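Local coordinates for Fe2OG dioxygenase domain-containing protein (Pseudomonas putida, PDB 4J25) that probably hydroxylates a prolyl residue of a protein substrate, as a 2-oxoglutarate-dependent, iron-using prolyl-4-hydroxylase of the double-stranded beta-helix fold, at residues L55-R66 with Q95-C105. Residues are numbered along the deposited sequence; the frame is centred on the assembly and turned at random.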
loop_
_atom_site.group_PDB
_atom_site.type_symbol
_atom_site.label_atom_id
_atom_site.label_comp_id
_atom_site.label_asym_id
_atom_site.label_seq_id
_atom_site.Cartn_x
_atom_site.Cartn_y
_atom_site.Cartn_z
ATOM N N LEU A 55 -4.264 2.779 15.544
ATOM C CA LEU A 55 -3.956 1.556 14.790
ATOM C C LEU A 55 -2.706 1.769 13.930
ATOM O O LEU A 55 -1.816 0.930 13.904
ATOM C CB LEU A 55 -5.151 1.149 13.903
ATOM C CG LEU A 55 -4.956 -0.045 12.959
ATOM C CD1 LEU A 55 -4.395 -1.267 13.662
ATOM C CD2 LEU A 55 -6.279 -0.400 12.276
ATOM N N VAL A 56 -2.636 2.914 13.251
ATOM C CA VAL A 56 -1.448 3.276 12.482
ATOM C C VAL A 56 -0.188 3.285 13.349
ATOM O O VAL A 56 0.881 2.844 12.909
ATOM C CB VAL A 56 -1.608 4.651 11.800
ATOM C CG1 VAL A 56 -0.316 5.055 11.090
ATOM C CG2 VAL A 56 -2.770 4.625 10.803
ATOM N N ARG A 57 -0.300 3.799 14.576
ATOM C CA ARG A 57 0.845 3.795 15.493
ATOM C C ARG A 57 1.243 2.387 15.886
ATOM O O ARG A 57 2.432 2.084 15.977
ATOM C CB ARG A 57 0.571 4.616 16.752
ATOM C CG ARG A 57 0.553 6.096 16.501
ATOM C CD ARG A 57 0.652 6.885 17.798
ATOM N NE ARG A 57 0.061 8.202 17.631
ATOM C CZ ARG A 57 -1.238 8.459 17.745
ATOM N NH1 ARG A 57 -2.088 7.485 18.047
ATOM N NH2 ARG A 57 -1.691 9.695 17.564
ATOM N N ALA A 58 0.246 1.530 16.101
ATOM C CA ALA A 58 0.494 0.128 16.436
ATOM C C ALA A 58 1.165 -0.614 15.269
ATOM O O ALA A 58 1.991 -1.515 15.475
ATOM C CB ALA A 58 -0.810 -0.546 16.816
ATOM N N LEU A 59 0.801 -0.239 14.044
ATOM C CA LEU A 59 1.429 -0.788 12.844
ATOM C C LEU A 59 2.860 -0.296 12.716
ATOM O O LEU A 59 3.741 -1.064 12.375
ATOM C CB LEU A 59 0.616 -0.416 11.595
ATOM C CG LEU A 59 -0.710 -1.167 11.457
ATOM C CD1 LEU A 59 -1.572 -0.625 10.327
ATOM C CD2 LEU A 59 -0.460 -2.655 11.253
ATOM N N ALA A 60 3.087 0.989 12.983
ATOM C CA ALA A 60 4.445 1.520 13.020
ATOM C C ALA A 60 5.286 0.731 14.022
ATOM O O ALA A 60 6.436 0.390 13.753
ATOM C CB ALA A 60 4.436 3.007 13.371
ATOM N N ALA A 61 4.693 0.410 15.167
ATOM C CA ALA A 61 5.395 -0.329 16.211
ATOM C C ALA A 61 5.764 -1.741 15.760
ATOM O O ALA A 61 6.860 -2.229 16.059
ATOM C CB ALA A 61 4.546 -0.385 17.507
ATOM N N GLU A 62 4.847 -2.400 15.059
ATOM C CA GLU A 62 5.102 -3.746 14.552
ATOM C C GLU A 62 6.147 -3.711 13.447
ATOM O O GLU A 62 6.954 -4.623 13.309
ATOM C CB GLU A 62 3.806 -4.357 14.038
ATOM C CG GLU A 62 3.931 -5.760 13.498
ATOM C CD GLU A 62 4.326 -6.784 14.551
ATOM O OE1 GLU A 62 4.332 -6.434 15.749
ATOM O OE2 GLU A 62 4.635 -7.936 14.177
ATOM N N CYS A 63 6.126 -2.646 12.651
ATOM C CA CYS A 63 7.110 -2.465 11.591
ATOM C C CYS A 63 8.499 -2.414 12.212
ATOM O O CYS A 63 9.398 -3.110 11.764
ATOM C CB CYS A 63 6.823 -1.185 10.796
ATOM S SG CYS A 63 7.963 -0.869 9.407
ATOM N N ARG A 64 8.667 -1.595 13.252
ATOM C CA ARG A 64 9.953 -1.480 13.943
ATOM C C ARG A 64 10.367 -2.792 14.611
ATOM O O ARG A 64 11.531 -3.174 14.578
ATOM C CB ARG A 64 9.909 -0.353 14.981
ATOM C CG ARG A 64 9.687 1.022 14.376
ATOM C CD ARG A 64 9.936 2.121 15.396
ATOM N NE ARG A 64 10.292 3.377 14.744
ATOM C CZ ARG A 64 9.425 4.327 14.394
ATOM N NH1 ARG A 64 8.119 4.194 14.640
ATOM N NH2 ARG A 64 9.870 5.427 13.796
ATOM N N ARG A 65 9.405 -3.472 15.219
ATOM C CA ARG A 65 9.628 -4.783 15.828
ATOM C C ARG A 65 10.204 -5.784 14.815
ATOM O O ARG A 65 11.183 -6.463 15.093
ATOM C CB ARG A 65 8.291 -5.308 16.347
ATOM C CG ARG A 65 8.328 -6.002 17.676
ATOM C CD ARG A 65 7.141 -6.969 17.798
ATOM N NE ARG A 65 7.170 -7.962 16.726
ATOM C CZ ARG A 65 6.261 -8.916 16.539
ATOM N NH1 ARG A 65 5.217 -9.030 17.360
ATOM N NH2 ARG A 65 6.392 -9.756 15.518
ATOM N N ARG A 66 9.593 -5.869 13.634
ATOM C CA ARG A 66 10.038 -6.814 12.604
ATOM C C ARG A 66 11.380 -6.454 11.990
ATOM O O ARG A 66 12.089 -7.330 11.493
ATOM C CB ARG A 66 8.998 -6.932 11.489
ATOM C CG ARG A 66 7.663 -7.410 12.000
ATOM C CD ARG A 66 6.870 -8.170 10.973
ATOM N NE ARG A 66 5.596 -8.575 11.550
ATOM C CZ ARG A 66 4.788 -9.488 11.030
ATOM N NH1 ARG A 66 5.116 -10.097 9.903
ATOM N NH2 ARG A 66 3.649 -9.786 11.646
ATOM N N GLN A 95 9.287 -11.190 5.752
ATOM C CA GLN A 95 8.260 -11.689 6.661
ATOM C C GLN A 95 6.849 -11.269 6.219
ATOM O O GLN A 95 6.320 -10.245 6.661
ATOM C CB GLN A 95 8.531 -11.185 8.083
ATOM C CG GLN A 95 9.952 -11.427 8.532
ATOM C CD GLN A 95 10.289 -10.738 9.835
ATOM O OE1 GLN A 95 11.202 -9.905 9.888
ATOM N NE2 GLN A 95 9.569 -11.091 10.904
ATOM N N TRP A 96 6.249 -12.085 5.354
ATOM C CA TRP A 96 4.885 -11.886 4.901
ATOM C C TRP A 96 3.942 -11.901 6.087
ATOM O O TRP A 96 4.174 -12.581 7.081
ATOM C CB TRP A 96 4.497 -12.950 3.872
ATOM C CG TRP A 96 5.294 -12.816 2.626
ATOM C CD1 TRP A 96 6.389 -13.543 2.274
ATOM C CD2 TRP A 96 5.088 -11.866 1.578
ATOM N NE1 TRP A 96 6.873 -13.113 1.063
ATOM C CE2 TRP A 96 6.095 -12.078 0.619
ATOM C CE3 TRP A 96 4.155 -10.855 1.362
ATOM C CZ2 TRP A 96 6.188 -11.321 -0.544
ATOM C CZ3 TRP A 96 4.245 -10.108 0.219
ATOM C CH2 TRP A 96 5.254 -10.342 -0.727
ATOM N N ILE A 97 2.883 -11.114 5.979
ATOM C CA ILE A 97 1.950 -10.927 7.071
ATOM C C ILE A 97 0.736 -11.818 6.841
ATOM O O ILE A 97 0.193 -11.870 5.736
ATOM C CB ILE A 97 1.553 -9.441 7.173
ATOM C CG1 ILE A 97 2.776 -8.609 7.570
ATOM C CG2 ILE A 97 0.435 -9.232 8.167
ATOM C CD1 ILE A 97 2.609 -7.151 7.278
ATOM N N ASP A 98 0.338 -12.536 7.886
ATOM C CA ASP A 98 -0.847 -13.389 7.851
ATOM C C ASP A 98 -1.663 -13.117 9.098
ATOM O O ASP A 98 -1.151 -12.562 10.071
ATOM C CB ASP A 98 -0.454 -14.874 7.847
ATOM C CG ASP A 98 -0.398 -15.473 6.451
ATOM O OD1 ASP A 98 -1.254 -15.120 5.602
ATOM O OD2 ASP A 98 0.502 -16.310 6.212
ATOM N N PRO A 99 -2.944 -13.511 9.078
ATOM C CA PRO A 99 -3.739 -13.431 10.305
ATOM C C PRO A 99 -3.056 -14.193 11.433
ATOM O O PRO A 99 -2.372 -15.179 11.172
ATOM C CB PRO A 99 -5.066 -14.081 9.904
ATOM C CG PRO A 99 -5.166 -13.819 8.427
ATOM C CD PRO A 99 -3.750 -13.924 7.915
ATOM N N GLY A 100 -3.196 -13.705 12.660
ATOM C CA GLY A 100 -2.753 -14.441 13.828
ATOM C C GLY A 100 -1.360 -14.082 14.291
ATOM O O GLY A 100 -0.857 -14.674 15.233
ATOM N N GLN A 101 -0.730 -13.107 13.647
ATOM C CA GLN A 101 0.625 -12.714 14.029
ATOM C C GLN A 101 0.607 -11.555 15.016
ATOM O O GLN A 101 1.397 -11.532 15.948
ATOM C CB GLN A 101 1.455 -12.340 12.803
ATOM C CG GLN A 101 1.678 -13.498 11.844
ATOM C CD GLN A 101 2.348 -13.072 10.541
ATOM O OE1 GLN A 101 2.713 -11.913 10.363
ATOM N NE2 GLN A 101 2.495 -14.018 9.621
ATOM N N ALA A 102 -0.290 -10.600 14.808
ATOM C CA ALA A 102 -0.404 -9.448 15.699
ATOM C C ALA A 102 -1.747 -8.799 15.470
ATOM O O ALA A 102 -2.272 -8.832 14.358
ATOM C CB ALA A 102 0.710 -8.447 15.426
ATOM N N GLU A 103 -2.293 -8.195 16.515
ATOM C CA GLU A 103 -3.595 -7.538 16.456
ATOM C C GLU A 103 -3.695 -6.439 15.394
ATOM O O GLU A 103 -4.670 -6.373 14.654
ATOM C CB GLU A 103 -3.936 -6.932 17.831
ATOM C CG GLU A 103 -5.268 -6.191 17.856
ATOM C CD GLU A 103 -6.437 -7.115 17.656
ATOM O OE1 GLU A 103 -6.362 -8.258 18.144
ATOM O OE2 GLU A 103 -7.425 -6.703 17.014
ATOM N N ALA A 104 -2.699 -5.560 15.354
ATOM C CA ALA A 104 -2.708 -4.451 14.421
ATOM C C ALA A 104 -2.760 -4.992 12.983
ATOM O O ALA A 104 -3.535 -4.524 12.151
ATOM C CB ALA A 104 -1.471 -3.571 14.639
ATOM N N CYS A 105 -1.946 -5.999 12.707
ATOM C CA CYS A 105 -1.905 -6.577 11.369
ATOM C C CYS A 105 -3.244 -7.229 10.986
ATOM O O CYS A 105 -3.679 -7.126 9.831
ATOM C CB CYS A 105 -0.765 -7.588 11.260
ATOM S SG CYS A 105 0.902 -6.923 11.581
#
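Arg66, near the end of helix 53-67, reaches into the loop that leads to helix 103-123 and grips Gln101 there. Its CB faces the loop near the side chain of Gln95. From CG to NE the chain runs extended (chi2 -151°, chi3 -179°), taking CD past the Gln95 side chain and the guanidinium on to Gln101. Arg66 NE makes a hydrogen-bonded salt bridge of 2.9 Å to Glu62 OE2, one helical turn back, on the anti side of the carboxylate; Arg65 NH2 pairs with the same oxygen by charge alone. Arg66 NH2 donates a 2.7 Å hydrogen bond to Gln101 OE1, close to the guanidinium plane, and NH1 adds a weak one. Ile97 CG1 lies obliquely 3.6 Å from Arg66 NH1, and Cys105 SG sits beside NH2. The Gln101 amide, tilted 39° from the guanidinium, sends a weak hydrogen bond from NE2 to Trp96 O, bridging the flanks of the type II beta turn Asp98 to Gln101. Toward the helix start, Ala104 CB packs 3.7 Å from Leu59 CD2 and touches Ala58 CB, with Leu55 CD1 alongside. Glu62 and Ile97 both touch Phe134, so both segments lie against the larger antiparallel sheet. Were Arg66 replaced by an alanine, Gln101 OE1 would probably lose both donors from this helix, and Glu62 would keep Arg65 alone of the two. Apolar packing thus joins helix to helix, while Glu62 helps to orient the guanidinium that holds the loop.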